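Local atomic coordinates of GDSL-like protein (Collinsella aerofaciens ATCC 25986, PDB entry 7BXD), a protein that probably hydrolyses acyl esters as a GDSL-like lipase/acylhydrolase of the SGNH hydrolase superfamily, its exact substrate being unknown. Residues G74-I79 and V107-R112; V114-L119 and E126-V131; Y133-I138 and E185-Y190. All coordinates share one frame; numbering follows the deposited sequence. Where two conformers were deposited one is given.

The three contacts follow one another through an α/β SGNH hydrolase fold. Contact 1 carries what are probably the oxyanion-hole residues G74 and N108. Contact 2 fastens the loop that follows helix 107-111 to the start of helix 127-141. Its centre lies about 11 Å from that of contact 1. D109 joins the two: D109 O is 3.0 Å from V114 N, probably a hydrogen bond. Contact 3 uses a later part of helix 127-141, its centre about 12 Å from that of contact 2. V186 of contact 3 also packs on Y128, V131 and L119 of contact 2. Contacts 1 and 3 are about 17 Å apart between centres, yet I77 CG2 packs on L134 CD1 at 3.8 Å.

Contact 1 (G74-I79 and V107-R112)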
loop_
_atom_site.group_PDB
_atom_site.type_symbol
_atom_site.label_atom_id
_atom_site.label_comp_id
_atom_site.label_asym_id
_atom_site.label_seq_id
_atom_site.Cartn_x
_atom_site.Cartn_y
_atom_site.Cartn_z
ATOM N N GLY A 74 -10.664 1.418 -3.084
ATOM C CA GLY A 74 -10.796 2.706 -3.743
ATOM C C GLY A 74 -9.987 3.824 -3.130
ATOM O O GLY A 74 -9.941 4.917 -3.710
ATOM N N SER A 75 -9.315 3.601 -1.998
ATOM C CA SER A 75 -8.698 4.697 -1.260
ATOM C C SER A 75 -7.389 5.166 -1.912
ATOM O O SER A 75 -6.498 4.359 -2.218
ATOM C CB SER A 75 -8.441 4.228 0.181
ATOM O OG SER A 75 -7.866 5.268 0.973
ATOM N N ARG A 76 -7.285 6.483 -2.090
ATOM C CA ARG A 76 -6.049 7.155 -2.491
ATOM C C ARG A 76 -5.314 7.570 -1.231
ATOM O O ARG A 76 -5.936 7.896 -0.220
ATOM C CB ARG A 76 -6.351 8.444 -3.289
ATOM C CG ARG A 76 -7.016 8.261 -4.663
ATOM C CD ARG A 76 -8.462 7.851 -4.520
ATOM N NE ARG A 76 -9.258 7.963 -5.748
ATOM C CZ ARG A 76 -9.967 9.048 -6.081
ATOM N NH1 ARG A 76 -9.910 10.153 -5.343
ATOM N NH2 ARG A 76 -10.754 9.046 -7.165
ATOM N N ILE A 77 -3.980 7.629 -1.302
ATOM C CA ILE A 77 -3.246 8.235 -0.191
ATOM C C ILE A 77 -3.697 9.676 0.014
ATOM O O ILE A 77 -3.983 10.101 1.148
ATOM C CB ILE A 77 -1.730 8.103 -0.403
ATOM C CG1 ILE A 77 -1.328 6.621 -0.224
ATOM C CG2 ILE A 77 -0.942 8.982 0.597
ATOM C CD1 ILE A 77 0.157 6.330 -0.400
ATOM N N ALA A 78 -3.795 10.446 -1.084
ATOM C CA ALA A 78 -4.080 11.875 -1.005
ATOM C C ALA A 78 -5.570 12.188 -1.017
ATOM O O ALA A 78 -6.397 11.450 -1.587
ATOM C CB ALA A 78 -3.451 12.612 -2.174
ATOM N N ILE A 79 -5.903 13.343 -0.416
ATOM C CA ILE A 79 -7.261 13.869 -0.481
ATOM C C ILE A 79 -7.568 14.310 -1.900
ATOM O O ILE A 79 -6.732 14.934 -2.562
ATOM C CB ILE A 79 -7.423 15.090 0.449
ATOM C CG1 ILE A 79 -7.005 14.752 1.874
ATOM C CG2 ILE A 79 -8.863 15.594 0.386
ATOM C CD1 ILE A 79 -7.136 15.943 2.835
ATOM N N VAL A 107 -1.453 3.178 -5.721
ATOM C CA VAL A 107 -1.862 2.845 -7.082
ATOM C C VAL A 107 -3.077 3.676 -7.472
ATOM O O VAL A 107 -3.248 4.012 -8.655
ATOM C CB VAL A 107 -2.061 1.325 -7.309
ATOM C CG1 VAL A 107 -3.349 0.819 -6.634
ATOM C CG2 VAL A 107 -2.051 0.986 -8.794
ATOM N N ASN A 108 -3.957 4.005 -6.510
ATOM C CA ASN A 108 -5.123 4.824 -6.863
ATOM C C ASN A 108 -4.753 6.287 -7.093
ATOM O O ASN A 108 -5.392 6.970 -7.909
ATOM C CB ASN A 108 -6.239 4.682 -5.843
ATOM C CG ASN A 108 -6.783 3.273 -5.806
ATOM O OD1 ASN A 108 -6.950 2.647 -6.857
ATOM N ND2 ASN A 108 -7.080 2.772 -4.609
ATOM N N ASP A 109 -3.742 6.802 -6.383
ATOM C CA ASP A 109 -3.273 8.152 -6.657
ATOM C C ASP A 109 -2.794 8.261 -8.097
ATOM O O ASP A 109 -3.067 9.265 -8.780
ATOM C CB ASP A 109 -2.160 8.528 -5.675
ATOM C CG ASP A 109 -2.624 8.438 -4.236
ATOM O OD1 ASP A 109 -2.782 7.274 -3.763
ATOM O OD2 ASP A 109 -2.843 9.509 -3.614
ATOM N N PHE A 110 -2.038 7.250 -8.568
ATOM C CA PHE A 110 -1.597 7.213 -9.953
ATOM C C PHE A 110 -2.807 7.108 -10.887
ATOM O O PHE A 110 -2.975 7.911 -11.807
ATOM C CB PHE A 110 -0.669 6.007 -10.125
ATOM C CG PHE A 110 -0.509 5.549 -11.563
ATOM C CD1 PHE A 110 0.017 6.406 -12.540
ATOM C CD2 PHE A 110 -0.878 4.263 -11.917
ATOM C CE1 PHE A 110 0.166 5.959 -13.855
ATOM C CE2 PHE A 110 -0.732 3.822 -13.222
ATOM C CZ PHE A 110 -0.213 4.676 -14.194
ATOM N N SER A 111 -3.673 6.112 -10.665
ATOM C CA SER A 111 -4.725 5.824 -11.635
ATOM C C SER A 111 -5.823 6.880 -11.645
ATOM O O SER A 111 -6.512 7.025 -12.665
ATOM C CB SER A 111 -5.294 4.415 -11.425
ATOM O OG SER A 111 -6.092 4.330 -10.266
ATOM N N ARG A 112 -6.026 7.602 -10.541
ATOM C CA ARG A 112 -7.072 8.615 -10.454
ATOM C C ARG A 112 -6.512 10.033 -10.385
ATOM O O ARG A 112 -7.196 10.944 -9.929
ATOM C CB ARG A 112 -8.043 8.298 -9.305
ATOM C CG ARG A 112 -8.661 6.910 -9.395
ATOM C CD ARG A 112 -9.328 6.699 -10.738
ATOM N NE ARG A 112 -10.212 5.542 -10.719
ATOM C CZ ARG A 112 -10.517 4.827 -11.793
ATOM N NH1 ARG A 112 -9.997 5.149 -12.968
ATOM N NH2 ARG A 112 -11.329 3.783 -11.688
HETATM O O HOH W 1 -3.921 3.714 -3.400
#
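D109 grips the loop 74-79 through two successive backbone N-H groups. D109 OD1 accepts from I77 N at 2.8 Å and D109 OD2 from A78 N at 2.9 Å. Each oxygen uses its syn lone pair, so the carboxylate is held at both ends and its rotation is fixed. The CB atoms of R76, I77 and A78 pack round it; the nearest is A78 CB, 3.5 Å from D109 OD2.

One residue earlier, N108 holds the other part of the loop. With CG set beside its own backbone N (chi1 -64°), its amide reaches S75. N108 ND2 donates to S75 O at 2.9 Å in an almost straight bond (176°). The acceptor lies in the amide plane, but the donor stands above the S75 carbonyl plane. A water adds a second link: it donates to S75 O and accepts from N108 N.

R76 bends at chi2 and runs alongside the helix, from N108 near its start to R112 just past its end. Its CG meets N108 CB at 3.8 Å, and NH2 comes within 3.5 Å of R112 CB. The two guanidinium planes are steeply turned against each other (72°). The charged ends go to other partners: R76 NH1 forms a salt bridge with D82, and R112 NH2 is hydrogen-bonded to K161 O.

G74 N makes a weak hydrogen bond to S37 OG of the GDS motif. N108 and D109 belong to the GxND motif. By analogy with other SGNH hydrolases, S37 is probably the nucleophile, and G74 and N108 probably contribute to the oxyanion hole.

Contact 2 (V114-L119 and E126-V131); sequences VPLGEL and EFYGAV
P115 O and L116 O point at the first turn of helix 127-141 and accept its leading N-H groups, F127 N at 2.8 Å and Y128 N at 3.0 Å. The loop 114-119 passes over the helix start, with L116 CA 4.8 Å from F127 CA. E126 sits at the N-cap, and its CA makes a CH···O contact with P115 O.

Y128 carries most of the side-chain packing. Its ring lies flat under the backbone of E118 and L119: L119 N stands 3.5 Å above the ring centre, and E118 C lies over the rim of the same face. L116 O meets the ring edge. L116 CG touches Y128 CE2 at 3.9 Å, while L119 CB touches Y128 CE1 at 3.7 Å. L116 CG is anti to its own backbone N (chi1 -164°), which brings CD1 back toward F127 CB.

E126 extends beyond CG along G117, a glycine with positive phi. Its CD lies 3.5 Å from G117 CA. A water donates to E126 OE1 and accepts from E118 N; E126 OE1 is also hydrogen-bonded to S121 OG.

Helix 176-189 covers this region. Y128 OH is probably hydrogen-bonded to E185 OE1 at 2.6 Å, the F127 ring meets Y179 edge-to-face, and L116 packs on Y179. V114 and F127 both touch D109 of helix 107-111.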
loop_
_atom_site.group_PDB
_atom_site.type_symbol
_atom_site.label_atom_id
_atom_site.label_comp_id
_atom_site.label_asym_id
_atom_site.label_seq_id
_atom_site.Cartn_x
_atom_site.Cartn_y
_atom_site.Cartn_z
ATOM N N VAL A 114 -4.126 12.031 -8.967
ATOM C CA VAL A 114 -3.728 12.919 -7.865
ATOM C C VAL A 114 -2.521 13.739 -8.313
ATOM O O VAL A 114 -1.516 13.158 -8.771
ATOM C CB VAL A 114 -3.390 12.075 -6.627
ATOM C CG1 VAL A 114 -2.594 12.878 -5.605
ATOM C CG2 VAL A 114 -4.675 11.531 -6.036
ATOM N N PRO A 115 -2.566 15.065 -8.220
ATOM C CA PRO A 115 -1.387 15.864 -8.583
ATOM C C PRO A 115 -0.169 15.453 -7.763
ATOM O O PRO A 115 -0.258 15.215 -6.557
ATOM C CB PRO A 115 -1.823 17.301 -8.268
ATOM C CG PRO A 115 -3.343 17.276 -8.303
ATOM C CD PRO A 115 -3.669 15.908 -7.723
ATOM N N LEU A 116 0.995 15.412 -8.407
ATOM C CA LEU A 116 2.173 14.902 -7.715
ATOM C C LEU A 116 2.688 15.889 -6.668
ATOM O O LEU A 116 3.026 15.496 -5.554
ATOM C CB LEU A 116 3.241 14.561 -8.755
ATOM C CG LEU A 116 4.384 13.690 -8.278
ATOM C CD1 LEU A 116 3.901 12.241 -8.029
ATOM C CD2 LEU A 116 5.536 13.678 -9.292
ATOM N N GLY A 117 2.787 17.181 -7.037
ATOM C CA GLY A 117 3.513 18.180 -6.268
ATOM C C GLY A 117 5.017 17.974 -6.362
ATOM O O GLY A 117 5.520 17.269 -7.252
ATOM N N GLU A 118 5.731 18.607 -5.424
ATOM C CA GLU A 118 7.183 18.540 -5.342
ATOM C C GLU A 118 7.573 18.136 -3.928
ATOM O O GLU A 118 6.828 18.373 -2.973
ATOM C CB GLU A 118 7.824 19.933 -5.553
ATOM C CG GLU A 118 7.626 20.537 -6.896
ATOM C CD GLU A 118 8.330 21.890 -6.979
ATOM O OE1 GLU A 118 7.990 22.645 -7.867
ATOM O OE2 GLU A 118 9.172 22.228 -6.102
ATOM N N LEU A 119 8.789 17.593 -3.785
ATOM C CA LEU A 119 9.301 17.266 -2.460
ATOM C C LEU A 119 9.335 18.534 -1.610
ATOM O O LEU A 119 9.906 19.556 -2.007
ATOM C CB LEU A 119 10.699 16.668 -2.577
ATOM C CG LEU A 119 11.372 16.219 -1.279
ATOM C CD1 LEU A 119 10.572 15.156 -0.547
ATOM C CD2 LEU A 119 12.807 15.722 -1.548
ATOM N N GLU A 126 -1.792 16.861 -2.757
ATOM C CA GLU A 126 -0.704 16.465 -3.640
ATOM C C GLU A 126 -0.093 15.182 -3.089
ATOM O O GLU A 126 -0.086 14.962 -1.879
ATOM C CB GLU A 126 0.373 17.553 -3.708
ATOM C CG GLU A 126 -0.032 18.804 -4.459
ATOM C CD GLU A 126 1.052 19.875 -4.481
ATOM O OE1 GLU A 126 1.972 19.850 -3.636
ATOM O OE2 GLU A 126 0.949 20.798 -5.344
ATOM N N PHE A 127 0.432 14.327 -3.974
ATOM C CA PHE A 127 0.976 13.066 -3.492
ATOM C C PHE A 127 2.130 13.278 -2.524
ATOM O O PHE A 127 2.187 12.636 -1.466
ATOM C CB PHE A 127 1.409 12.196 -4.659
ATOM C CG PHE A 127 1.637 10.769 -4.256
ATOM C CD1 PHE A 127 0.562 9.944 -3.895
ATOM C CD2 PHE A 127 2.927 10.229 -4.257
ATOM C CE1 PHE A 127 0.778 8.639 -3.533
ATOM C CE2 PHE A 127 3.117 8.914 -3.898
ATOM C CZ PHE A 127 2.044 8.120 -3.541
ATOM N N TYR A 128 3.094 14.136 -2.889
ATOM C CA TYR A 128 4.212 14.402 -1.968
ATOM C C TYR A 128 3.698 14.871 -0.619
ATOM O O TYR A 128 4.226 14.473 0.432
ATOM C CB TYR A 128 5.191 15.445 -2.532
ATOM C CG TYR A 128 6.258 14.924 -3.473
ATOM C CD1 TYR A 128 7.439 14.368 -2.972
ATOM C CD2 TYR A 128 6.134 15.056 -4.859
ATOM C CE1 TYR A 128 8.461 13.961 -3.805
ATOM C CE2 TYR A 128 7.148 14.630 -5.705
ATOM C CZ TYR A 128 8.305 14.077 -5.178
ATOM O OH TYR A 128 9.290 13.629 -6.043
ATOM N N GLY A 129 2.727 15.787 -0.621
ATOM C CA GLY A 129 2.240 16.343 0.626
ATOM C C GLY A 129 1.445 15.352 1.442
ATOM O O GLY A 129 1.488 15.389 2.679
ATOM N N ALA A 130 0.709 14.448 0.782
ATOM C CA ALA A 130 -0.045 13.441 1.507
ATOM C C ALA A 130 0.872 12.421 2.175
ATOM O O ALA A 130 0.616 12.001 3.321
ATOM C CB ALA A 130 -1.029 12.761 0.559
ATOM N N VAL A 131 1.907 11.955 1.462
ATOM C CA VAL A 131 2.847 11.024 2.078
ATOM C C VAL A 131 3.520 11.694 3.273
ATOM O O VAL A 131 3.692 11.094 4.342
ATOM C CB VAL A 131 3.862 10.472 1.060
ATOM C CG1 VAL A 131 4.887 9.543 1.753
ATOM C CG2 VAL A 131 3.147 9.703 -0.056
HETATM O O HOH W 2 4.454 20.814 -4.060
#

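Contact 3 (Y133-I138 and E185-Y190); sequences YLIRTI and EVCDRY
Segment 133-138 is entirely helical, and 185-190 is the last turn of helix 176-189 with Y190 just past its end. The two run in broadly the same direction; the closest CA atoms, those of I135 and Y190, are 7.6 Å apart. This is packing between two neighbouring crossover helices of the parallel α/β fold. In the chain, helix 127-141 lies between strands 100-104 and 146-150, and helix 176-189 between 146-150 and 194-195. Successive beta-alpha-beta crossovers of this sort lay their helices side by side on one face of the sheet.

I135 is the centre of the contact and uses both of its branches. CG1 stands beside the backbone N (chi1 -66°). The I135 and V186 side chains lie alongside each other, pointing in opposing senses, with I135 CD1 3.9 Å from V186 CG1. The same methyl is 4.2 Å from C187 SG. The other branch, CG2, sits 3.7 Å from Y190 CB and approaches the Y190 ring obliquely. Towards the sheet, I135 and C187 both touch F149 of strand 146-150.

No hydrogen bond crosses the two segments. R136 and Y190 are instead tied through a shared third residue, D132: R136 NE makes a salt bridge to D132 OD2, and Y190 OH is hydrogen-bonded to D132 OD1. R189 CG covers one face of the Y190 ring near its centre. At the far end of that ring, Y190 OH lies 3.8 Å from both CG and CD of R136, near the plane of the guanidinium and at its edge.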
loop_
_atom_site.group_PDB
_atom_site.type_symbol
_atom_site.label_atom_id
_atom_site.label_comp_id
_atom_site.label_asym_id
_atom_site.label_seq_id
_atom_site.Cartn_x
_atom_site.Cartn_y
_atom_site.Cartn_z
ATOM N N TYR A 133 2.296 14.116 5.136
ATOM C CA TYR A 133 1.306 14.149 6.222
ATOM C C TYR A 133 1.231 12.817 6.946
ATOM O O TYR A 133 1.165 12.779 8.182
ATOM C CB TYR A 133 -0.076 14.526 5.674
ATOM C CG TYR A 133 -1.125 14.571 6.747
ATOM C CD1 TYR A 133 -1.860 13.420 7.077
ATOM C CD2 TYR A 133 -1.401 15.775 7.426
ATOM C CE1 TYR A 133 -2.812 13.454 8.063
ATOM C CE2 TYR A 133 -2.360 15.818 8.416
ATOM C CZ TYR A 133 -3.056 14.654 8.735
ATOM O OH TYR A 133 -4.022 14.703 9.744
ATOM N N LEU A 134 1.151 11.710 6.200
ATOM C CA LEU A 134 1.013 10.415 6.865
ATOM C C LEU A 134 2.187 10.142 7.781
ATOM O O LEU A 134 2.007 9.667 8.908
ATOM C CB LEU A 134 0.883 9.276 5.857
ATOM C CG LEU A 134 -0.410 9.181 5.027
ATOM C CD1 LEU A 134 -0.334 7.892 4.204
ATOM C CD2 LEU A 134 -1.643 9.178 5.912
ATOM N N ILE A 135 3.420 10.406 7.326
ATOM C CA ILE A 135 4.561 10.069 8.165
ATOM C C ILE A 135 4.576 10.937 9.414
ATOM O O ILE A 135 4.772 10.434 10.535
ATOM C CB ILE A 135 5.882 10.173 7.378
ATOM C CG1 ILE A 135 5.901 9.083 6.284
ATOM C CG2 ILE A 135 7.083 10.057 8.337
ATOM C CD1 ILE A 135 6.954 9.278 5.220
ATOM N N ARG A 136 4.341 12.245 9.246
ATOM C CA ARG A 136 4.328 13.134 10.416
ATOM C C ARG A 136 3.233 12.726 11.390
ATOM O O ARG A 136 3.416 12.771 12.621
ATOM C CB ARG A 136 4.131 14.591 9.978
ATOM C CG ARG A 136 5.355 15.201 9.285
ATOM C CD ARG A 136 5.113 16.711 9.003
ATOM N NE ARG A 136 4.139 16.953 7.933
ATOM C CZ ARG A 136 2.903 17.447 8.085
ATOM N NH1 ARG A 136 2.433 17.758 9.286
ATOM N NH2 ARG A 136 2.127 17.625 7.012
ATOM N N THR A 137 2.058 12.379 10.856
ATOM C CA THR A 137 0.887 12.239 11.721
ATOM C C THR A 137 0.858 10.859 12.384
ATOM O O THR A 137 0.459 10.722 13.552
ATOM C CB THR A 137 -0.384 12.555 10.925
ATOM O OG1 THR A 137 -0.232 13.857 10.347
ATOM C CG2 THR A 137 -1.622 12.555 11.828
ATOM N N ILE A 138 1.285 9.811 11.663
ATOM C CA ILE A 138 1.463 8.513 12.310
ATOM C C ILE A 138 2.443 8.659 13.464
ATOM O O ILE A 138 2.223 8.121 14.561
ATOM C CB ILE A 138 1.930 7.449 11.296
ATOM C CG1 ILE A 138 0.792 7.088 10.327
ATOM C CG2 ILE A 138 2.481 6.202 12.019
ATOM C CD1 ILE A 138 1.223 6.275 9.099
ATOM N N GLU A 185 11.266 9.373 -1.958
ATOM C CA GLU A 185 11.938 10.607 -1.538
ATOM C C GLU A 185 11.396 11.106 -0.198
ATOM O O GLU A 185 12.172 11.579 0.648
ATOM C CB GLU A 185 11.790 11.663 -2.619
ATOM C CG GLU A 185 12.627 11.329 -3.859
ATOM C CD GLU A 185 12.397 12.279 -5.005
ATOM O OE1 GLU A 185 11.621 13.246 -4.863
ATOM O OE2 GLU A 185 13.019 12.070 -6.074
ATOM N N VAL A 186 10.068 11.034 0.018
ATOM C CA VAL A 186 9.538 11.480 1.303
ATOM C C VAL A 186 9.974 10.509 2.394
ATOM O O VAL A 186 10.335 10.912 3.516
ATOM C CB VAL A 186 8.009 11.659 1.261
ATOM C CG1 VAL A 186 7.510 12.187 2.607
ATOM C CG2 VAL A 186 7.618 12.600 0.149
ATOM N N CYS A 187 9.913 9.199 2.113
ATOM C CA CYS A 187 10.405 8.243 3.093
ATOM C C CYS A 187 11.862 8.525 3.452
ATOM O O CYS A 187 12.248 8.467 4.632
ATOM C CB CYS A 187 10.218 6.812 2.568
ATOM S SG CYS A 187 8.488 6.257 2.684
ATOM N N ASP A 188 12.694 8.825 2.451
ATOM C CA ASP A 188 14.089 9.152 2.743
ATOM C C ASP A 188 14.198 10.347 3.691
ATOM O O ASP A 188 15.000 10.325 4.633
ATOM C CB ASP A 188 14.865 9.438 1.457
ATOM C CG ASP A 188 16.233 10.042 1.787
ATOM O OD1 ASP A 188 17.149 9.310 2.186
ATOM O OD2 ASP A 188 16.356 11.298 1.735
ATOM N N ARG A 189 13.405 11.393 3.459
ATOM C CA ARG A 189 13.458 12.569 4.325
ATOM C C ARG A 189 13.350 12.166 5.778
ATOM O O ARG A 189 14.058 12.725 6.635
ATOM C CB ARG A 189 12.352 13.553 3.946
ATOM C CG ARG A 189 12.033 14.601 4.990
ATOM C CD ARG A 189 13.027 15.648 5.146
ATOM N NE ARG A 189 12.464 16.708 5.998
ATOM C CZ ARG A 189 13.142 17.796 6.275
ATOM N NH1 ARG A 189 14.359 17.884 5.767
ATOM N NH2 ARG A 189 12.639 18.766 7.065
ATOM N N TYR A 190 12.432 11.240 6.082
ATOM C CA TYR A 190 12.127 10.843 7.449
ATOM C C TYR A 190 12.777 9.524 7.845
ATOM O O TYR A 190 12.397 8.937 8.862
ATOM C CB TYR A 190 10.610 10.795 7.649
ATOM C CG TYR A 190 9.989 12.163 7.455
ATOM C CD1 TYR A 190 10.223 13.197 8.376
ATOM C CD2 TYR A 190 9.155 12.426 6.364
ATOM C CE1 TYR A 190 9.629 14.435 8.212
ATOM C CE2 TYR A 190 8.570 13.681 6.193
ATOM C CZ TYR A 190 8.806 14.680 7.116
ATOM O OH TYR A 190 8.264 15.931 6.981
#